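PDB 5G5G: putative xanthine dehydrogenase YAGS fad-binding subunit from Escherichia coli, which probably serves as the molybdenum-binding subunit of a periplasmic aldehyde oxidase, carrying the pterin cytosine dinucleotide cofactor at which aldehydes are oxidised. Local coordinates for residues Val459-Tyr473 against Ala492-Ser506. Numbering follows the deposited sequence.
Sequences VTVETDMTDIGTGSY and AVHLGDSSFPVSAGS. With MCN (pterin cytosine dinucleotide), chain Y.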
loop_
_atom_site.group_PDB
_atom_site.type_symbol
_atom_site.label_atom_id
_atom_site.label_comp_id
_atom_site.label_asym_id
_atom_site.label_seq_id
_atom_site.Cartn_x
_atom_site.Cartn_y
_atom_site.Cartn_z
ATOM N N VAL C 459 -4.564 12.726 34.591
ATOM C CA VAL C 459 -5.606 13.353 33.792
ATOM C C VAL C 459 -6.090 12.282 32.803
ATOM O O VAL C 459 -5.278 11.481 32.293
ATOM C CB VAL C 459 -5.072 14.606 33.077
ATOM C CG1 VAL C 459 -6.067 15.106 32.025
ATOM C CG2 VAL C 459 -4.747 15.689 34.085
ATOM N N THR C 460 -7.406 12.203 32.597
ATOM C CA THR C 460 -7.975 11.249 31.637
ATOM C C THR C 460 -8.733 12.011 30.543
ATOM O O THR C 460 -9.599 12.802 30.862
ATOM C CB THR C 460 -8.930 10.264 32.333
ATOM O OG1 THR C 460 -8.229 9.623 33.424
ATOM C CG2 THR C 460 -9.438 9.229 31.363
ATOM N N VAL C 461 -8.404 11.789 29.294
ATOM C CA VAL C 461 -9.092 12.407 28.168
ATOM C C VAL C 461 -9.909 11.320 27.464
ATOM O O VAL C 461 -9.362 10.270 27.180
ATOM C CB VAL C 461 -8.118 12.999 27.160
ATOM C CG1 VAL C 461 -8.834 13.492 25.914
ATOM C CG2 VAL C 461 -7.304 14.121 27.810
ATOM N N GLU C 462 -11.201 11.585 27.244
ATOM C CA GLU C 462 -12.051 10.698 26.435
ATOM C C GLU C 462 -12.666 11.480 25.283
ATOM O O GLU C 462 -13.313 12.500 25.503
ATOM C CB GLU C 462 -13.178 10.125 27.262
ATOM C CG GLU C 462 -12.683 9.263 28.437
ATOM C CD GLU C 462 -13.699 9.032 29.538
ATOM O OE1 GLU C 462 -14.538 9.923 29.825
ATOM O OE2 GLU C 462 -13.606 7.976 30.168
ATOM N N THR C 463 -12.529 10.955 24.084
ATOM C CA THR C 463 -13.229 11.502 22.920
ATOM C C THR C 463 -13.337 10.413 21.837
ATOM O O THR C 463 -12.490 9.534 21.766
ATOM C CB THR C 463 -12.515 12.773 22.420
ATOM O OG1 THR C 463 -13.184 13.282 21.267
ATOM C CG2 THR C 463 -11.011 12.504 22.120
ATOM N N ASP C 464 -14.342 10.473 20.986
ATOM C CA ASP C 464 -14.459 9.447 19.946
ATOM C C ASP C 464 -13.522 9.675 18.727
ATOM O O ASP C 464 -13.565 8.930 17.725
ATOM C CB ASP C 464 -15.910 9.278 19.485
ATOM C CG ASP C 464 -16.364 10.303 18.442
ATOM O OD1 ASP C 464 -15.606 11.276 18.125
ATOM O OD2 ASP C 464 -17.520 10.173 17.945
ATOM N N MET C 465 -12.699 10.703 18.804
ATOM C CA MET C 465 -11.651 10.894 17.798
ATOM C C MET C 465 -10.820 9.650 17.574
ATOM O O MET C 465 -10.607 8.879 18.506
ATOM C CB MET C 465 -10.739 12.039 18.232
ATOM C CG MET C 465 -9.663 12.371 17.244
ATOM S SD MET C 465 -10.320 12.888 15.637
ATOM C CE MET C 465 -8.801 13.016 14.776
ATOM N N THR C 466 -10.399 9.444 16.341
ATOM C CA THR C 466 -9.558 8.295 15.966
ATOM C C THR C 466 -8.104 8.682 15.759
ATOM O O THR C 466 -7.751 9.878 15.459
ATOM C CB THR C 466 -10.111 7.629 14.686
ATOM O OG1 THR C 466 -10.281 8.641 13.662
ATOM C CG2 THR C 466 -11.408 6.969 14.982
ATOM N N ASP C 467 -7.268 7.663 15.907
ATOM C CA ASP C 467 -5.841 7.733 15.589
ATOM C C ASP C 467 -5.616 6.688 14.569
ATOM O O ASP C 467 -5.608 5.492 14.880
ATOM C CB ASP C 467 -4.931 7.542 16.829
ATOM C CG ASP C 467 -3.475 7.920 16.548
ATOM O OD1 ASP C 467 -3.056 7.755 15.356
ATOM O OD2 ASP C 467 -2.809 8.402 17.501
ATOM N N ILE C 468 -5.454 7.113 13.305
ATOM C CA ILE C 468 -5.348 6.166 12.156
ATOM C C ILE C 468 -3.882 6.004 11.765
ATOM O O ILE C 468 -3.573 5.555 10.662
ATOM C CB ILE C 468 -6.237 6.617 11.002
ATOM C CG1 ILE C 468 -5.791 8.019 10.463
ATOM C CG2 ILE C 468 -7.698 6.692 11.441
ATOM C CD1 ILE C 468 -6.608 8.556 9.332
ATOM N N GLY C 469 -2.985 6.358 12.696
ATOM C CA GLY C 469 -1.541 6.482 12.475
ATOM C C GLY C 469 -1.112 7.954 12.391
ATOM O O GLY C 469 0.092 8.261 12.254
ATOM N N THR C 470 -2.086 8.850 12.524
ATOM C CA THR C 470 -1.808 10.287 12.476
ATOM C C THR C 470 -1.022 10.799 13.690
ATOM O O THR C 470 -0.142 11.647 13.551
ATOM C CB THR C 470 -3.138 11.015 12.308
ATOM O OG1 THR C 470 -4.071 10.304 13.146
ATOM C CG2 THR C 470 -3.617 11.002 10.864
ATOM N N GLY C 471 -1.308 10.257 14.873
ATOM C CA GLY C 471 -0.782 10.782 16.160
ATOM C C GLY C 471 -1.759 11.415 17.116
ATOM O O GLY C 471 -1.358 11.952 18.130
ATOM N N SER C 472 -3.057 11.307 16.846
ATOM C CA SER C 472 -4.059 11.898 17.682
ATOM C C SER C 472 -3.884 11.559 19.178
ATOM O O SER C 472 -4.059 12.453 20.016
ATOM C CB SER C 472 -5.437 11.468 17.228
ATOM O OG SER C 472 -5.666 11.699 15.855
ATOM N N TYR C 473 -3.614 10.294 19.521
ATOM C CA TYR C 473 -3.400 9.940 20.952
ATOM C C TYR C 473 -2.423 10.940 21.576
ATOM O O TYR C 473 -2.669 11.475 22.663
ATOM C CB TYR C 473 -2.831 8.547 21.183
ATOM C CG TYR C 473 -3.865 7.427 21.095
ATOM C CD1 TYR C 473 -4.739 7.165 22.182
ATOM C CD2 TYR C 473 -3.913 6.556 19.978
ATOM C CE1 TYR C 473 -5.647 6.122 22.133
ATOM C CE2 TYR C 473 -4.844 5.534 19.933
ATOM C CZ TYR C 473 -5.698 5.307 21.018
ATOM O OH TYR C 473 -6.665 4.275 20.978
ATOM N N ALA C 492 -3.810 10.080 30.389
ATOM C CA ALA C 492 -4.294 8.899 29.671
ATOM C C ALA C 492 -5.267 9.407 28.654
ATOM O O ALA C 492 -6.009 10.309 28.949
ATOM C CB ALA C 492 -5.005 7.930 30.625
ATOM N N VAL C 493 -5.281 8.814 27.474
ATOM C CA VAL C 493 -6.190 9.207 26.403
ATOM C C VAL C 493 -6.879 7.958 25.843
ATOM O O VAL C 493 -6.198 7.017 25.424
ATOM C CB VAL C 493 -5.422 9.902 25.274
ATOM C CG1 VAL C 493 -6.352 10.289 24.124
ATOM C CG2 VAL C 493 -4.623 11.100 25.783
ATOM N N HIS C 494 -8.199 7.994 25.861
ATOM C CA HIS C 494 -9.058 6.927 25.373
ATOM C C HIS C 494 -9.810 7.473 24.167
ATOM O O HIS C 494 -10.498 8.493 24.269
ATOM C CB HIS C 494 -9.998 6.498 26.467
ATOM C CG HIS C 494 -9.276 6.122 27.724
ATOM N ND1 HIS C 494 -8.302 5.146 27.752
ATOM C CD2 HIS C 494 -9.341 6.618 28.980
ATOM C CE1 HIS C 494 -7.808 5.054 28.985
ATOM N NE2 HIS C 494 -8.430 5.929 29.752
ATOM N N LEU C 495 -9.676 6.762 23.057
ATOM C CA LEU C 495 -10.185 7.178 21.741
ATOM C C LEU C 495 -11.074 6.156 21.075
ATOM O O LEU C 495 -11.129 4.985 21.473
ATOM C CB LEU C 495 -9.006 7.440 20.783
ATOM C CG LEU C 495 -8.071 8.564 21.137
ATOM C CD1 LEU C 495 -7.083 8.824 20.011
ATOM C CD2 LEU C 495 -8.820 9.823 21.423
ATOM N N GLY C 496 -11.770 6.641 20.037
ATOM C CA GLY C 496 -12.399 5.775 19.062
ATOM C C GLY C 496 -13.515 4.904 19.604
ATOM O O GLY C 496 -13.581 3.735 19.277
ATOM N N ASP C 497 -14.355 5.420 20.448
ATOM C CA ASP C 497 -15.443 4.667 21.040
ATOM C C ASP C 497 -16.634 5.619 21.090
ATOM O O ASP C 497 -16.537 6.776 21.587
ATOM C CB ASP C 497 -15.007 4.194 22.420
ATOM C CG ASP C 497 -15.974 3.186 23.064
ATOM O OD1 ASP C 497 -17.231 3.373 23.019
ATOM O OD2 ASP C 497 -15.439 2.281 23.765
ATOM N N SER C 498 -17.776 5.171 20.543
ATOM C CA SER C 498 -18.988 6.010 20.534
ATOM C C SER C 498 -19.581 6.238 21.918
ATOM O O SER C 498 -20.501 7.080 22.074
ATOM C CB SER C 498 -20.048 5.486 19.562
ATOM O OG SER C 498 -20.526 4.216 19.983
ATOM N N SER C 499 -19.081 5.562 22.942
ATOM C CA SER C 499 -19.473 5.941 24.292
ATOM C C SER C 499 -18.805 7.268 24.761
ATOM O O SER C 499 -19.230 7.849 25.740
ATOM C CB SER C 499 -19.333 4.773 25.272
ATOM O OG SER C 499 -18.001 4.527 25.619
ATOM N N PHE C 500 -17.869 7.810 23.985
ATOM C CA PHE C 500 -17.198 9.061 24.343
ATOM C C PHE C 500 -17.797 10.218 23.567
ATOM O O PHE C 500 -18.510 10.021 22.597
ATOM C CB PHE C 500 -15.722 8.964 23.963
ATOM C CG PHE C 500 -14.965 7.853 24.645
ATOM C CD1 PHE C 500 -15.355 7.341 25.911
ATOM C CD2 PHE C 500 -13.825 7.358 24.039
ATOM C CE1 PHE C 500 -14.637 6.332 26.519
ATOM C CE2 PHE C 500 -13.125 6.351 24.643
ATOM C CZ PHE C 500 -13.514 5.838 25.868
ATOM N N PRO C 501 -17.441 11.454 23.922
ATOM C CA PRO C 501 -18.049 12.564 23.201
ATOM C C PRO C 501 -17.716 12.629 21.734
ATOM O O PRO C 501 -16.650 12.149 21.306
ATOM C CB PRO C 501 -17.466 13.801 23.926
ATOM C CG PRO C 501 -17.327 13.339 25.328
ATOM C CD PRO C 501 -16.849 11.899 25.194
ATOM N N VAL C 502 -18.627 13.201 20.965
ATOM C CA VAL C 502 -18.475 13.293 19.516
ATOM C C VAL C 502 -17.402 14.312 19.090
ATOM O O VAL C 502 -17.516 15.542 19.351
ATOM C CB VAL C 502 -19.817 13.637 18.841
ATOM C CG1 VAL C 502 -19.662 13.786 17.329
ATOM C CG2 VAL C 502 -20.854 12.542 19.155
ATOM N N SER C 503 -16.352 13.802 18.466
ATOM C CA SER C 503 -15.366 14.626 17.761
ATOM C C SER C 503 -15.700 14.804 16.286
ATOM O O SER C 503 -16.628 14.178 15.767
ATOM C CB SER C 503 -13.992 13.947 17.873
ATOM O OG SER C 503 -13.890 12.895 16.948
ATOM N N ALA C 504 -14.878 15.576 15.594
ATOM C CA ALA C 504 -15.019 15.695 14.138
ATOM C C ALA C 504 -14.445 14.507 13.358
ATOM O O ALA C 504 -14.640 14.436 12.151
ATOM C CB ALA C 504 -14.407 16.982 13.622
ATOM N N GLY C 505 -13.783 13.581 14.045
ATOM C CA GLY C 505 -13.129 12.452 13.401
ATOM C C GLY C 505 -11.898 12.772 12.583
ATOM O O GLY C 505 -11.427 13.916 12.550
ATOM N N SER C 506 -11.378 11.742 11.929
ATOM C CA SER C 506 -10.191 11.873 11.082
ATOM C C SER C 506 -10.565 11.988 9.614
ATOM O O SER C 506 -10.824 11.009 8.958
ATOM C CB SER C 506 -9.287 10.710 11.272
ATOM O OG SER C 506 -8.761 10.618 12.574
HETATM N N1 MCN Y . -0.239 17.503 13.134
HETATM C C2 MCN Y . 0.615 18.237 14.075
HETATM N N3 MCN Y . 0.183 19.691 13.889
HETATM C C4 MCN Y . -0.628 20.295 13.037
HETATM C C5 MCN Y . -1.468 19.315 12.265
HETATM C C6 MCN Y . -1.189 18.046 12.302
HETATM O O2 MCN Y . 1.382 17.868 14.799
HETATM N N4 MCN Y . -0.841 21.551 12.872
HETATM C "C1'" MCN Y . 0.169 16.111 13.029
HETATM C C2D MCN Y . -0.319 15.266 14.265
HETATM O "O2'" MCN Y . 0.547 14.149 14.453
HETATM C "C3'" MCN Y . -1.610 14.871 13.754
HETATM C C4D MCN Y . -1.535 14.507 12.203
HETATM O O4D MCN Y . -0.453 15.510 11.887
HETATM O "O3'" MCN Y . -2.290 13.722 14.377
HETATM C "C5'" MCN Y . -2.577 14.720 11.272
HETATM O "O5'" MCN Y . -3.461 15.754 11.638
HETATM P PA MCN Y . -4.389 16.352 10.549
HETATM O O1A MCN Y . -5.441 17.184 11.279
HETATM O O2A MCN Y . -3.579 16.935 9.444
HETATM O O3A MCN Y . -5.163 15.004 9.898
HETATM P PB MCN Y . -6.434 14.324 10.547
HETATM O O1B MCN Y . -7.660 14.963 10.056
HETATM O O2B MCN Y . -6.225 14.170 12.018
HETATM O O3B MCN Y . -6.229 12.881 9.957
HETATM C C10 MCN Y . -6.744 12.574 8.593
HETATM C "C9'" MCN Y . -5.693 12.568 7.540
HETATM C "C8'" MCN Y . -6.460 12.365 6.122
HETATM S "S8'" MCN Y . -7.861 13.216 5.775
HETATM C "C7'" MCN Y . -6.047 11.420 5.431
HETATM S "S7'" MCN Y . -6.885 10.911 3.936
HETATM C "C6'" MCN Y . -4.651 10.754 5.636
HETATM C C7 MCN Y . -3.921 11.643 6.751
HETATM O "O9'" MCN Y . -4.674 11.782 7.887
HETATM N "N5'" MCN Y . -5.016 9.391 6.289
HETATM C C4A MCN Y . -3.933 8.627 6.987
HETATM N "N8'" MCN Y . -2.709 10.902 7.159
HETATM C C4B MCN Y . -2.781 9.586 7.449
HETATM N "N1'" MCN Y . -1.654 8.961 7.984
HETATM C "C2'" MCN Y . -1.697 7.677 8.537
HETATM N "N2'" MCN Y . -0.693 7.105 9.002
HETATM N "N3'" MCN Y . -2.731 6.903 8.086
HETATM C "C4'" MCN Y . -3.946 7.257 7.523
HETATM O "O4'" MCN Y . -4.959 6.634 7.155
HETATM O O HOH W 1 -7.810 6.351 32.611
HETATM O O HOH W 2 -16.822 11.143 15.366
HETATM O O HOH W 3 -19.281 9.228 19.738
HETATM O O HOH W 4 -6.324 11.624 13.081
HETATM O O HOH W 5 -8.162 4.171 23.301
#
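Asp464, in the loop that follows strand 459-462, reaches to Ser503. Its CB lies 3.3 Å from Asp497 O, and CG, between the backbone N and the carbonyl carbon (chi1 82°), is thereby turned toward the 501-503 backbone. OD1 takes two bonds: Ser503 OG meets it at 2.6 Å, nearly in line with the C-O bond, while Ser503 N comes from above the carboxylate plane at 2.7 Å. OD2 passes Val502 CA and accepts from a water that also donates to Ser503 O. With an alanine in place of Asp464, Ser503 N and OG would probably lose their shared acceptor. Further along, Leu495 CD1 sits over the centre of the Tyr473 ring, 3.5 Å from its centroid, and CD2 packs against Thr463 CG2. Near the cofactor, a water lies within hydrogen-bonding distance of Ser506 OG, Ser472 OG and pterin cytosine dinucleotide O2B, and Thr470 O accepts from the cofactor's O2' at 2.7 Å. Strands 459-462 and 491-494 run parallel, bonded through Val461 N and O, as the two strands of a beta-alpha-beta crossover; the connecting helix 472-484 covers the Val461 and Val493 face, and strand 447-453 flanks 459-462 on its other edge.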